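Local atomic coordinates of uncharacterized protein (Acinetobacter baumannii, PDB entry 4PUX), a protein that is of unknown function but folds as a single-chain antiparallel beta-barrel of the DUF3237 family, in the clan of allene-oxide-cyclase-like barrels. Residues 79-82 / 88-91; 29-32 / 36-39; 95-100 / 145-150; 126-131 / 135-140. All coordinates share one frame; numbering follows the deposited sequence.

All four contacts lie on, or reach, one antiparallel sheet that curls into a barrel. Along the chain, contact 2 comes first, in the hairpin of strands 27-33 and 36-49. Contact 1 follows, in the hairpin of strands 73-83 and 88-99. The far end of strand 88-99 meets the end of strand 141-147 in contact 3, and contact 4 lies in the sequence between those two segments. Contacts 1 and 4, centres about 11 Å apart, touch through Leu88 with Thr128 and Tyr90 with Glu127, on one side of the chain's centre. Contact 3 sits across it, about 22 Å from contact 1 between centres, and nears contact 2 through Arg147 and Arg39.

Contact 1 of 4, residues 79-82 / 88-91; sequences YLLE and LIYL. With EDO (1,2-ethanediol), chain D; EDO (1,2-ethanediol), chain B.
Strands 79-82 and 88-91 run antiparallel, their axes 4.7 Å apart at closest approach and their directions 153° from each other. Tyr79-Leu91 and Leu81-Ile89 are the hydrogen-bonded pairs; Leu80-Tyr90 and Glu82-Leu88 are the non-hydrogen-bonded ones. Four backbone bonds join the strands, among them Tyr79 N to Leu91 O at 2.9 Å and Leu81 N to Ile89 O at 2.9 Å, both nearly straight. Between the pairs, Leu88 CA directs its hydrogen at Leu81 O.

The buried face carries Tyr79, Leu81, Ile89 and Leu91. With chi1 at 57°, Tyr79 CG is set between its own N and carbonyl carbon, and the ring lies alongside Leu91. There Leu91 CD2 sits over one face, 4.0 Å from the ring centroid, in a CH-pi contact, and also comes within 4.3 Å of Leu81 CD2. Leu81 and Ile89 meet through their CB atoms. The phenol oxygen of Tyr79 is hydrogen-bonded to Tyr154 OH and also to O2 of an ethanediol, probably from the crystallisation liquor.

On the other face, Leu80 CD1 reaches back over the neighbouring strand to Ile89 O, 3.6 Å away, while the Tyr90 ring brings its CD1 edge to Tyr79 O. Leu88 CD2 brushes Glu82 CB, and the carboxylate of Glu82 forms a salt bridge with Arg56.

This hairpin is flanked in the barrel wall by strand 54-67, bonded to Leu80 and Glu82, and by strand 118-127, whose Met124 and Phe126 pack on Leu91.

Contact 2 of 4, residues 29-32 / 36-39; sequences LGTT and GKRR. With EDO (1,2-ethanediol), chain C.
A beta hairpin of strands 27-33 and 36-49 brings Leu29 and Thr32 against Arg38 at the barrel surface. The two short segments run antiparallel at 144°, their axes 4.4 Å apart at closest approach, and Thr31-Lys37 is a non-hydrogen-bonded pair. Arg38 bonds to two successive residues: Leu29 N donates to Arg38 O at 2.9 Å, whereas Arg38 N donates to Gly30 O at 3.0 Å. Nearer the turn the ladder slackens: Thr32 N reaches Gly36 O only weakly, at 3.5 Å.

Water enters at both ends. One molecule accepts from Gly30 N and donates to Arg38 O, which thus accepts from the water as well as from Leu29 N; another donates to Gly36 O and is hydrogen-bonded to Thr32 OG1, bridging the pair whose direct bond is weak. Gly30 has a positive phi of 75°, a conformation readily adopted by a residue without a side chain.

Arg38 has the most surface buried here. Its CB lies across the end of the Thr32 side chain, 3.8 Å from both OG1 and CG2. From there the aliphatic chain runs alongside Leu29, whose CD2 is 4.1 Å from Arg38 CG. On the face of the Thr31-Lys37 pair, Thr31 OG1 rests near Lys37 CG, and the rest of the extended lysine leads away. Strand 54-67 flanks strand 36-49, with Trp64 and Ile66 against Arg38. Bends at chi2 and chi3 carry the Arg38 guanidinium away from segment 29-32, where NH1 and NH2 both grip O1 of an ethanediol at the edge of the group, with Arg38 NH2 at 2.9 Å.

Contact 3 of 4, residues 95-100 / 145-150; sequences GYRHGS and AMRLGK
Arg97 and Arg147 make the whole of this contact, side chain against side chain, with the nearest backbones, at Arg97 and Ala145, 8.9 Å apart between CA atoms. Arg97 reaches out fully stretched: CG stands anti to the backbone N (chi1 -178°) and the chain stays extended as far as NE, so the guanidinium is delivered to the far strand. Arg147 is also extended from CG to NE, but its first torsion, -93°, departs from the usual staggered positions. It was modelled in two conformers, so the close approach made by this one is tentative.

In the antiparallel barrel, strands 88-99 and 141-147 are not direct neighbours: strand 118-127 runs between them. Its Tyr118 makes a cation-pi interaction with Arg97, and its Phe120 touches both Arg97 and Ala145. Arg39, from the strand of contact 2, brings a further positive charge near Arg147.

In this conformer the two arginine chains cross at about a right angle. Arg147 CD sits over the centre of the Arg97 guanidinium, 3.3 Å from Arg97 CZ, so that a methylene rather than a charge covers that face. Further along, Arg97 NH1 lies over a face of the Arg147 guanidinium, the two planes turned 42° apart. The NH1 atoms of Arg97 and Arg147 would then come within 3.2 Å; both are donors, no hydrogen bond joins them, and the like charges would probably oppose so close an approach.

Contact 4 of 4, residues 126-131 / 135-140; sequences FETSSP and WLNQTV. With EDO (1,2-ethanediol), chain E.
Phe126, Asn137 and Leu136 supply most of the buried surface. Phe126 points toward the 3-10 turn at 135-137, where its CG lies 3.8 Å from Leu136 CB and its CD1 3.6 Å from Leu136 O. The two side chains cross at a slant, with the methyl branches of Leu136 over one face of the Phe126 ring, offset toward its rim.

Asn137 works through its amide, which faces the backbone of Thr128 with both ends. OD1 accepts from Thr128 N at 2.9 Å, on a lone pair and in the carbonyl plane, while ND2 donates to Thr128 O at 2.9 Å, almost straight at 168°. This two-bond clasp fixes the rotation of the amide and imitates a strand partner just where strand 118-127 is giving way to the loop that leads to strand 141-147. Thr128 itself forms an ST turn, its OG1 accepting from Ser130 N as well as bonding to Leu88 O of the neighbouring strand.

Away from the amide, a water accepts from Phe126 N and probably donates to Leu136 O. Leu15 of strand 12-21, and Ile89 and Leu91 of strand 88-99, also pack on the buried Phe126.

Contact 1 of 4, residues 79-82 / 88-91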
loop_
_atom_site.group_PDB
_atom_site.type_symbol
_atom_site.label_atom_id
_atom_site.label_comp_id
_atom_site.label_asym_id
_atom_site.label_seq_id
_atom_site.Cartn_x
_atom_site.Cartn_y
_atom_site.Cartn_z
ATOM N N TYR A 79 -4.147 0.370 9.387
ATOM C CA TYR A 79 -3.895 -0.939 9.942
ATOM C C TYR A 79 -2.791 -0.928 10.966
ATOM O O TYR A 79 -2.330 0.170 11.385
ATOM C CB TYR A 79 -3.749 -1.994 8.854
ATOM C CG TYR A 79 -2.698 -1.860 7.754
ATOM C CD1 TYR A 79 -2.829 -0.936 6.722
ATOM C CD2 TYR A 79 -1.692 -2.822 7.625
ATOM C CE1 TYR A 79 -1.956 -0.930 5.636
ATOM C CE2 TYR A 79 -0.824 -2.827 6.559
ATOM C CZ TYR A 79 -0.978 -1.933 5.533
ATOM O OH TYR A 79 -0.148 -2.004 4.435
ATOM N N LEU A 80 -2.391 -2.114 11.463
ATOM C CA LEU A 80 -1.627 -2.215 12.722
ATOM C C LEU A 80 -0.566 -3.308 12.673
ATOM O O LEU A 80 -0.869 -4.439 12.288
ATOM C CB LEU A 80 -2.579 -2.388 13.896
ATOM C CG LEU A 80 -1.992 -2.418 15.292
ATOM C CD1 LEU A 80 -1.265 -1.099 15.618
ATOM C CD2 LEU A 80 -3.100 -2.645 16.313
ATOM N N LEU A 81 0.680 -2.918 12.930
ATOM C CA LEU A 81 1.848 -3.817 12.906
ATOM C C LEU A 81 2.246 -4.209 14.326
ATOM O O LEU A 81 2.231 -3.344 15.244
ATOM C CB LEU A 81 3.034 -3.133 12.236
ATOM C CG LEU A 81 2.774 -2.386 10.919
ATOM C CD1 LEU A 81 4.054 -1.811 10.366
ATOM C CD2 LEU A 81 2.069 -3.297 9.903
ATOM N N GLU A 82 2.691 -5.442 14.484
ATOM C CA GLU A 82 3.318 -5.943 15.712
ATOM C C GLU A 82 4.699 -6.489 15.345
ATOM O O GLU A 82 4.816 -7.467 14.621
ATOM C CB GLU A 82 2.485 -7.005 16.422
ATOM C CG GLU A 82 3.127 -7.519 17.714
ATOM C CD GLU A 82 2.395 -8.683 18.392
ATOM O OE1 GLU A 82 1.897 -9.571 17.696
ATOM O OE2 GLU A 82 2.441 -8.788 19.654
ATOM N N LEU A 88 4.129 -2.039 18.897
ATOM C CA LEU A 88 2.966 -1.729 18.045
ATOM C C LEU A 88 3.223 -0.484 17.215
ATOM O O LEU A 88 3.695 0.559 17.756
ATOM C CB LEU A 88 1.692 -1.566 18.867
ATOM C CG LEU A 88 1.261 -2.790 19.644
ATOM C CD1 LEU A 88 0.116 -2.457 20.623
ATOM C CD2 LEU A 88 0.824 -3.950 18.696
ATOM N N ILE A 89 2.903 -0.566 15.927
ATOM C CA ILE A 89 3.072 0.537 14.987
ATOM C C ILE A 89 1.806 0.718 14.141
ATOM O O ILE A 89 1.408 -0.203 13.426
ATOM C CB ILE A 89 4.295 0.363 14.046
ATOM C CG1 ILE A 89 5.583 -0.065 14.809
ATOM C CG2 ILE A 89 4.467 1.598 13.132
ATOM C CD1 ILE A 89 6.729 -0.455 13.919
ATOM N N TYR A 90 1.142 1.842 14.314
ATOM C CA TYR A 90 -0.060 2.230 13.535
ATOM C C TYR A 90 0.381 2.743 12.160
ATOM O O TYR A 90 1.241 3.637 12.078
ATOM C CB TYR A 90 -0.852 3.296 14.321
ATOM C CG TYR A 90 -1.879 4.098 13.537
ATOM C CD1 TYR A 90 -2.748 3.489 12.602
ATOM C CD2 TYR A 90 -2.077 5.444 13.844
ATOM C CE1 TYR A 90 -3.678 4.257 11.882
ATOM C CE2 TYR A 90 -3.012 6.220 13.154
ATOM C CZ TYR A 90 -3.864 5.601 12.230
ATOM O OH TYR A 90 -4.799 6.304 11.497
ATOM N N LEU A 91 -0.101 2.093 11.094
ATOM C CA LEU A 91 0.276 2.416 9.726
ATOM C C LEU A 91 -0.941 2.973 8.956
ATOM O O LEU A 91 -2.046 2.368 8.989
ATOM C CB LEU A 91 0.840 1.130 9.036
ATOM C CG LEU A 91 1.231 1.253 7.550
ATOM C CD1 LEU A 91 2.266 2.316 7.324
ATOM C CD2 LEU A 91 1.713 -0.110 7.012
HETATM C C1 EDO D . -1.523 -0.301 0.470
HETATM O O1 EDO D . -2.731 -0.350 -0.084
HETATM C C2 EDO D . -1.498 -0.782 1.905
HETATM O O2 EDO D . -1.817 -2.142 2.125
HETATM C C1 EDO B . 5.251 -11.256 15.590
HETATM O O1 EDO B . 4.103 -11.561 16.413
HETATM C C2 EDO B . 6.059 -12.547 15.332
HETATM O O2 EDO B . 7.280 -12.223 14.631
#

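Contact 2 of 4, residues 29-32 / 36-39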
loop_
_atom_site.group_PDB
_atom_site.type_symbol
_atom_site.label_atom_id
_atom_site.label_comp_id
_atom_site.label_asym_id
_atom_site.label_seq_id
_atom_site.Cartn_x
_atom_site.Cartn_y
_atom_site.Cartn_z
ATOM N N LEU A 29 -20.058 -0.945 -1.440
ATOM C CA LEU A 29 -21.105 0.060 -1.139
ATOM C C LEU A 29 -21.717 0.725 -2.355
ATOM O O LEU A 29 -22.732 1.445 -2.206
ATOM C CB LEU A 29 -20.591 1.141 -0.160
ATOM C CG LEU A 29 -20.756 0.752 1.311
ATOM C CD1 LEU A 29 -19.896 -0.425 1.722
ATOM C CD2 LEU A 29 -20.412 1.917 2.178
ATOM N N GLY A 30 -21.174 0.467 -3.555
ATOM C CA GLY A 30 -21.697 1.103 -4.773
ATOM C C GLY A 30 -21.289 2.545 -4.881
ATOM O O GLY A 30 -20.379 3.012 -4.201
ATOM N N THR A 31 -21.940 3.258 -5.803
ATOM C CA THR A 31 -21.586 4.605 -6.126
ATOM C C THR A 31 -22.164 5.556 -5.094
ATOM O O THR A 31 -23.352 5.882 -5.126
ATOM C CB THR A 31 -22.077 4.944 -7.567
ATOM O OG1 THR A 31 -21.505 4.013 -8.500
ATOM C CG2 THR A 31 -21.677 6.337 -7.959
ATOM N N THR A 32 -21.333 5.980 -4.145
ATOM C CA THR A 32 -21.801 6.800 -3.018
ATOM C C THR A 32 -21.677 8.313 -3.257
ATOM O O THR A 32 -22.078 9.104 -2.406
ATOM C CB THR A 32 -21.027 6.437 -1.706
ATOM O OG1 THR A 32 -19.633 6.717 -1.922
ATOM C CG2 THR A 32 -21.198 4.948 -1.318
ATOM N N GLY A 36 -17.005 8.019 -7.345
ATOM C CA GLY A 36 -16.961 6.596 -7.748
ATOM C C GLY A 36 -17.500 5.626 -6.701
ATOM O O GLY A 36 -18.303 6.009 -5.838
ATOM N N LYS A 37 -17.123 4.353 -6.863
ATOM C CA LYS A 37 -17.588 3.270 -6.013
ATOM C C LYS A 37 -16.751 3.188 -4.751
ATOM O O LYS A 37 -15.515 3.227 -4.812
ATOM C CB LYS A 37 -17.538 1.926 -6.763
ATOM C CG LYS A 37 -18.525 1.882 -7.878
ATOM C CD LYS A 37 -18.487 0.532 -8.591
ATOM C CE LYS A 37 -19.299 0.543 -9.911
ATOM N NZ LYS A 37 -19.046 -0.698 -10.740
ATOM N N ARG A 38 -17.429 3.109 -3.613
ATOM C CA ARG A 38 -16.807 2.916 -2.303
ATOM C C ARG A 38 -16.704 1.416 -2.002
ATOM O O ARG A 38 -17.700 0.713 -2.044
ATOM C CB ARG A 38 -17.627 3.624 -1.211
ATOM C CG ARG A 38 -17.125 3.322 0.182
ATOM C CD ARG A 38 -15.728 3.888 0.438
ATOM N NE ARG A 38 -15.694 5.357 0.499
ATOM C CZ ARG A 38 -14.599 6.066 0.697
ATOM N NH1 ARG A 38 -13.416 5.450 0.742
ATOM N NH2 ARG A 38 -14.672 7.374 0.890
ATOM N N ARG A 39 -15.498 0.953 -1.719
ATOM C CA ARG A 39 -15.205 -0.446 -1.395
ATOM C C ARG A 39 -14.431 -0.463 -0.061
ATOM O O ARG A 39 -13.414 0.238 0.076
ATOM C CB ARG A 39 -14.343 -1.112 -2.500
ATOM C CG ARG A 39 -14.897 -0.904 -3.903
ATOM C CD ARG A 39 -14.058 -1.612 -4.942
ATOM N NE ARG A 39 -14.176 -3.057 -4.851
ATOM C CZ ARG A 39 -13.164 -3.922 -4.762
ATOM N NH1 ARG A 39 -11.899 -3.530 -4.801
ATOM N NH2 ARG A 39 -13.435 -5.215 -4.711
HETATM C C1 EDO C . -11.206 7.741 2.599
HETATM O O1 EDO C . -11.814 7.883 1.338
HETATM C C2 EDO C . -11.854 8.641 3.645
HETATM O O2 EDO C . -13.164 8.244 3.919
HETATM O O HOH W 1 -18.870 -0.911 -4.599
HETATM O O HOH W 2 -17.891 7.878 -3.803
#

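Contact 3 of 4, residues 95-100 / 145-150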
loop_
_atom_site.group_PDB
_atom_site.type_symbol
_atom_site.label_atom_id
_atom_site.label_comp_id
_atom_site.label_asym_id
_atom_site.label_seq_id
_atom_site.Cartn_x
_atom_site.Cartn_y
_atom_site.Cartn_z
ATOM N N GLY A 95 -2.469 6.149 -1.876
ATOM C CA GLY A 95 -1.881 6.092 -3.200
ATOM C C GLY A 95 -2.870 5.704 -4.283
ATOM O O GLY A 95 -4.072 5.940 -4.133
ATOM N N TYR A 96 -2.342 5.121 -5.370
ATOM C CA TYR A 96 -3.114 4.900 -6.598
ATOM C C TYR A 96 -2.819 3.544 -7.194
ATOM O O TYR A 96 -1.644 3.081 -7.169
ATOM C CB TYR A 96 -2.779 5.959 -7.682
ATOM C CG TYR A 96 -2.993 7.397 -7.269
ATOM C CD1 TYR A 96 -4.281 7.869 -6.976
ATOM C CD2 TYR A 96 -1.918 8.287 -7.161
ATOM C CE1 TYR A 96 -4.487 9.196 -6.617
ATOM C CE2 TYR A 96 -2.101 9.612 -6.773
ATOM C CZ TYR A 96 -3.386 10.074 -6.525
ATOM O OH TYR A 96 -3.597 11.389 -6.142
ATOM N N ARG A 97 -3.857 2.934 -7.766
ATOM C CA ARG A 97 -3.713 1.728 -8.610
ATOM C C ARG A 97 -4.470 1.962 -9.917
ATOM O O ARG A 97 -5.659 2.284 -9.882
ATOM C CB ARG A 97 -4.207 0.483 -7.908
ATOM C CG ARG A 97 -4.014 -0.806 -8.753
ATOM C CD ARG A 97 -4.349 -2.099 -7.954
ATOM N NE ARG A 97 -4.026 -3.311 -8.726
ATOM C CZ ARG A 97 -4.896 -4.045 -9.401
ATOM N NH1 ARG A 97 -6.191 -3.746 -9.400
ATOM N NH2 ARG A 97 -4.480 -5.113 -10.068
ATOM N N HIS A 98 -3.784 1.779 -11.055
ATOM C CA HIS A 98 -4.417 1.964 -12.361
ATOM C C HIS A 98 -3.647 1.159 -13.394
ATOM O O HIS A 98 -2.481 0.802 -13.164
ATOM C CB HIS A 98 -4.541 3.446 -12.749
ATOM C CG HIS A 98 -3.225 4.167 -12.879
ATOM N ND1 HIS A 98 -2.413 4.043 -13.988
ATOM C CD2 HIS A 98 -2.624 5.080 -12.083
ATOM C CE1 HIS A 98 -1.354 4.820 -13.849
ATOM N NE2 HIS A 98 -1.453 5.453 -12.698
ATOM N N GLY A 99 -4.306 0.801 -14.503
ATOM C CA GLY A 99 -3.599 0.132 -15.587
ATOM C C GLY A 99 -2.354 0.898 -16.022
ATOM O O GLY A 99 -2.361 2.142 -16.044
ATOM N N SER A 100 -1.274 0.178 -16.330
ATOM C CA SER A 100 -0.059 0.831 -16.834
ATOM C C SER A 100 -0.338 1.472 -18.198
ATOM O O SER A 100 -1.250 1.055 -18.931
ATOM C CB SER A 100 1.110 -0.128 -16.978
ATOM O OG SER A 100 0.955 -0.992 -18.069
ATOM N N ALA A 145 3.828 -1.802 -5.062
ATOM C CA ALA A 145 2.878 -2.880 -4.710
ATOM C C ALA A 145 2.377 -3.688 -5.908
ATOM O O ALA A 145 2.409 -3.211 -7.059
ATOM C CB ALA A 145 1.670 -2.258 -3.974
HETATM N N MSE A 146 1.836 -4.853 -5.612
HETATM C CA MSE A 146 1.163 -5.704 -6.571
HETATM C C MSE A 146 0.033 -6.504 -5.896
HETATM O O MSE A 146 0.218 -7.071 -4.795
HETATM C CB MSE A 146 2.186 -6.635 -7.237
HETATM C CG MSE A 146 1.622 -7.513 -8.343
HETATM SE SE MSE A 146 2.900 -8.716 -9.061
HETATM C CE MSE A 146 4.094 -7.377 -9.866
ATOM N N ARG A 147 -1.139 -6.532 -6.512
ATOM C CA ARG A 147 -2.226 -7.432 -6.093
ATOM C C ARG A 147 -1.911 -8.902 -6.442
ATOM O O ARG A 147 -1.362 -9.193 -7.526
ATOM C CB ARG A 147 -3.502 -7.092 -6.844
ATOM C CG ARG A 147 -4.449 -6.143 -6.212
ATOM C CD ARG A 147 -5.697 -6.283 -7.093
ATOM N NE ARG A 147 -6.996 -5.967 -6.543
ATOM C CZ ARG A 147 -8.104 -5.988 -7.291
ATOM N NH1 ARG A 147 -8.011 -6.279 -8.581
ATOM N NH2 ARG A 147 -9.288 -5.705 -6.768
ATOM N N LEU A 148 -2.218 -9.828 -5.517
ATOM C CA LEU A 148 -2.116 -11.267 -5.811
ATOM C C LEU A 148 -3.361 -11.933 -5.175
ATOM O O LEU A 148 -3.321 -12.385 -4.038
ATOM C CB LEU A 148 -0.800 -11.854 -5.249
ATOM C CG LEU A 148 -0.513 -13.289 -5.681
ATOM C CD1 LEU A 148 -0.128 -13.297 -7.182
ATOM C CD2 LEU A 148 0.586 -13.920 -4.828
ATOM N N GLY A 149 -4.463 -11.932 -5.917
ATOM C CA GLY A 149 -5.750 -12.366 -5.392
ATOM C C GLY A 149 -6.122 -11.536 -4.192
ATOM O O GLY A 149 -5.968 -10.321 -4.223
ATOM N N LYS A 150 -6.540 -12.204 -3.106
ATOM C CA LYS A 150 -6.952 -11.528 -1.867
ATOM C C LYS A 150 -5.738 -11.238 -0.969
ATOM O O LYS A 150 -5.662 -11.653 0.204
ATOM C CB LYS A 150 -8.005 -12.353 -1.137
ATOM C CG LYS A 150 -9.340 -12.401 -1.874
ATOM C CD LYS A 150 -10.344 -13.284 -1.102
ATOM C CE LYS A 150 -11.449 -13.804 -1.997
ATOM N NZ LYS A 150 -12.243 -12.725 -2.579
#

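Contact 4 of 4, residues 126-131 / 135-140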
loop_
_atom_site.group_PDB
_atom_site.type_symbol
_atom_site.label_atom_id
_atom_site.label_comp_id
_atom_site.label_asym_id
_atom_site.label_seq_id
_atom_site.Cartn_x
_atom_site.Cartn_y
_atom_site.Cartn_z
ATOM N N PHE A 126 3.737 6.337 9.679
ATOM C CA PHE A 126 3.850 5.468 10.870
ATOM C C PHE A 126 3.640 6.219 12.175
ATOM O O PHE A 126 4.066 7.363 12.303
ATOM C CB PHE A 126 5.235 4.859 10.919
ATOM C CG PHE A 126 5.666 4.133 9.670
ATOM C CD1 PHE A 126 6.368 4.806 8.656
ATOM C CD2 PHE A 126 5.440 2.752 9.526
ATOM C CE1 PHE A 126 6.848 4.094 7.525
ATOM C CE2 PHE A 126 5.896 2.058 8.400
ATOM C CZ PHE A 126 6.575 2.750 7.372
ATOM N N GLU A 127 3.195 5.502 13.224
ATOM C CA GLU A 127 3.076 6.042 14.591
ATOM C C GLU A 127 3.411 4.946 15.580
ATOM O O GLU A 127 2.744 3.914 15.584
ATOM C CB GLU A 127 1.691 6.542 14.977
ATOM C CG GLU A 127 1.275 7.835 14.528
ATOM C CD GLU A 127 -0.035 8.323 15.225
ATOM O OE1 GLU A 127 -0.336 7.997 16.450
ATOM O OE2 GLU A 127 -0.686 9.136 14.564
ATOM N N THR A 128 4.429 5.189 16.394
ATOM C CA THR A 128 4.818 4.262 17.464
ATOM C C THR A 128 5.429 5.027 18.634
ATOM O O THR A 128 6.015 6.104 18.468
ATOM C CB THR A 128 5.796 3.181 16.910
ATOM O OG1 THR A 128 6.082 2.185 17.897
ATOM C CG2 THR A 128 7.136 3.840 16.439
ATOM N N SER A 129 5.346 4.420 19.838
ATOM C CA SER A 129 6.031 4.969 21.008
ATOM C C SER A 129 7.337 4.209 21.336
ATOM O O SER A 129 8.071 4.637 22.230
ATOM C CB SER A 129 5.123 4.918 22.249
ATOM O OG SER A 129 4.856 3.589 22.656
ATOM N N SER A 130 7.653 3.143 20.586
ATOM C CA SER A 130 8.868 2.346 20.860
ATOM C C SER A 130 10.125 3.149 20.466
ATOM O O SER A 130 10.210 3.586 19.320
ATOM C CB SER A 130 8.872 1.065 20.048
ATOM O OG SER A 130 10.171 0.472 20.063
ATOM N N PRO A 131 11.103 3.307 21.370
ATOM C CA PRO A 131 12.314 4.054 20.987
ATOM C C PRO A 131 13.092 3.421 19.828
ATOM O O PRO A 131 13.736 4.121 19.067
ATOM C CB PRO A 131 13.133 4.055 22.267
ATOM C CG PRO A 131 12.127 3.973 23.361
ATOM C CD PRO A 131 11.064 3.047 22.822
ATOM N N TRP A 135 12.021 6.435 14.909
ATOM C CA TRP A 135 12.520 7.131 13.714
ATOM C C TRP A 135 11.490 7.157 12.599
ATOM O O TRP A 135 11.426 8.107 11.796
ATOM C CB TRP A 135 13.854 6.519 13.218
ATOM C CG TRP A 135 13.748 5.147 12.614
ATOM C CD1 TRP A 135 13.561 3.958 13.284
ATOM C CD2 TRP A 135 13.942 4.808 11.249
ATOM N NE1 TRP A 135 13.565 2.901 12.394
ATOM C CE2 TRP A 135 13.777 3.401 11.136
ATOM C CE3 TRP A 135 14.179 5.557 10.090
ATOM C CZ2 TRP A 135 13.914 2.723 9.918
ATOM C CZ3 TRP A 135 14.326 4.890 8.884
ATOM C CH2 TRP A 135 14.188 3.486 8.804
ATOM N N LEU A 136 10.656 6.113 12.512
ATOM C CA LEU A 136 9.632 6.057 11.491
ATOM C C LEU A 136 8.520 7.097 11.635
ATOM O O LEU A 136 7.862 7.425 10.635
ATOM C CB LEU A 136 9.025 4.662 11.421
ATOM C CG LEU A 136 9.961 3.508 11.038
ATOM C CD1 LEU A 136 9.258 2.159 11.260
ATOM C CD2 LEU A 136 10.382 3.697 9.598
ATOM N N ASN A 137 8.383 7.675 12.844
ATOM C CA ASN A 137 7.438 8.760 13.089
ATOM C C ASN A 137 7.782 10.039 12.314
ATOM O O ASN A 137 6.918 10.916 12.127
ATOM C CB ASN A 137 7.408 9.147 14.574
ATOM C CG ASN A 137 6.843 8.060 15.491
ATOM O OD1 ASN A 137 6.076 7.172 15.090
ATOM N ND2 ASN A 137 7.253 8.111 16.744
ATOM N N GLN A 138 9.026 10.163 11.887
ATOM C CA GLN A 138 9.509 11.402 11.262
ATOM C C GLN A 138 10.334 11.193 10.000
ATOM O O GLN A 138 11.184 12.024 9.652
ATOM C CB GLN A 138 10.293 12.245 12.292
ATOM C CG GLN A 138 11.501 11.495 12.894
ATOM C CD GLN A 138 12.323 12.390 13.798
ATOM O OE1 GLN A 138 11.777 13.268 14.461
ATOM N NE2 GLN A 138 13.618 12.168 13.844
ATOM N N THR A 139 10.016 10.106 9.292
ATOM C CA THR A 139 10.692 9.721 8.049
ATOM C C THR A 139 9.637 9.463 6.963
ATOM O O THR A 139 8.626 8.819 7.228
ATOM C CB THR A 139 11.532 8.445 8.289
ATOM O OG1 THR A 139 12.457 8.677 9.356
ATOM C CG2 THR A 139 12.300 8.034 7.041
ATOM N N VAL A 140 9.833 10.062 5.777
ATOM C CA VAL A 140 8.938 9.839 4.655
ATOM C C VAL A 140 9.223 8.438 4.064
ATOM O O VAL A 140 10.370 7.993 4.031
ATOM C CB VAL A 140 9.058 10.985 3.573
ATOM C CG1 VAL A 140 8.284 10.684 2.328
ATOM C CG2 VAL A 140 8.636 12.309 4.193
HETATM C C1 EDO E . 9.843 -2.639 21.903
HETATM O O1 EDO E . 9.774 -1.225 22.081
HETATM C C2 EDO E . 10.851 -2.902 20.808
HETATM O O2 EDO E . 12.188 -2.855 21.346
HETATM O O HOH W 3 5.606 8.610 9.455
HETATM O O HOH W 4 3.655 9.974 12.375
HETATM O O HOH W 5 14.211 5.053 16.383
#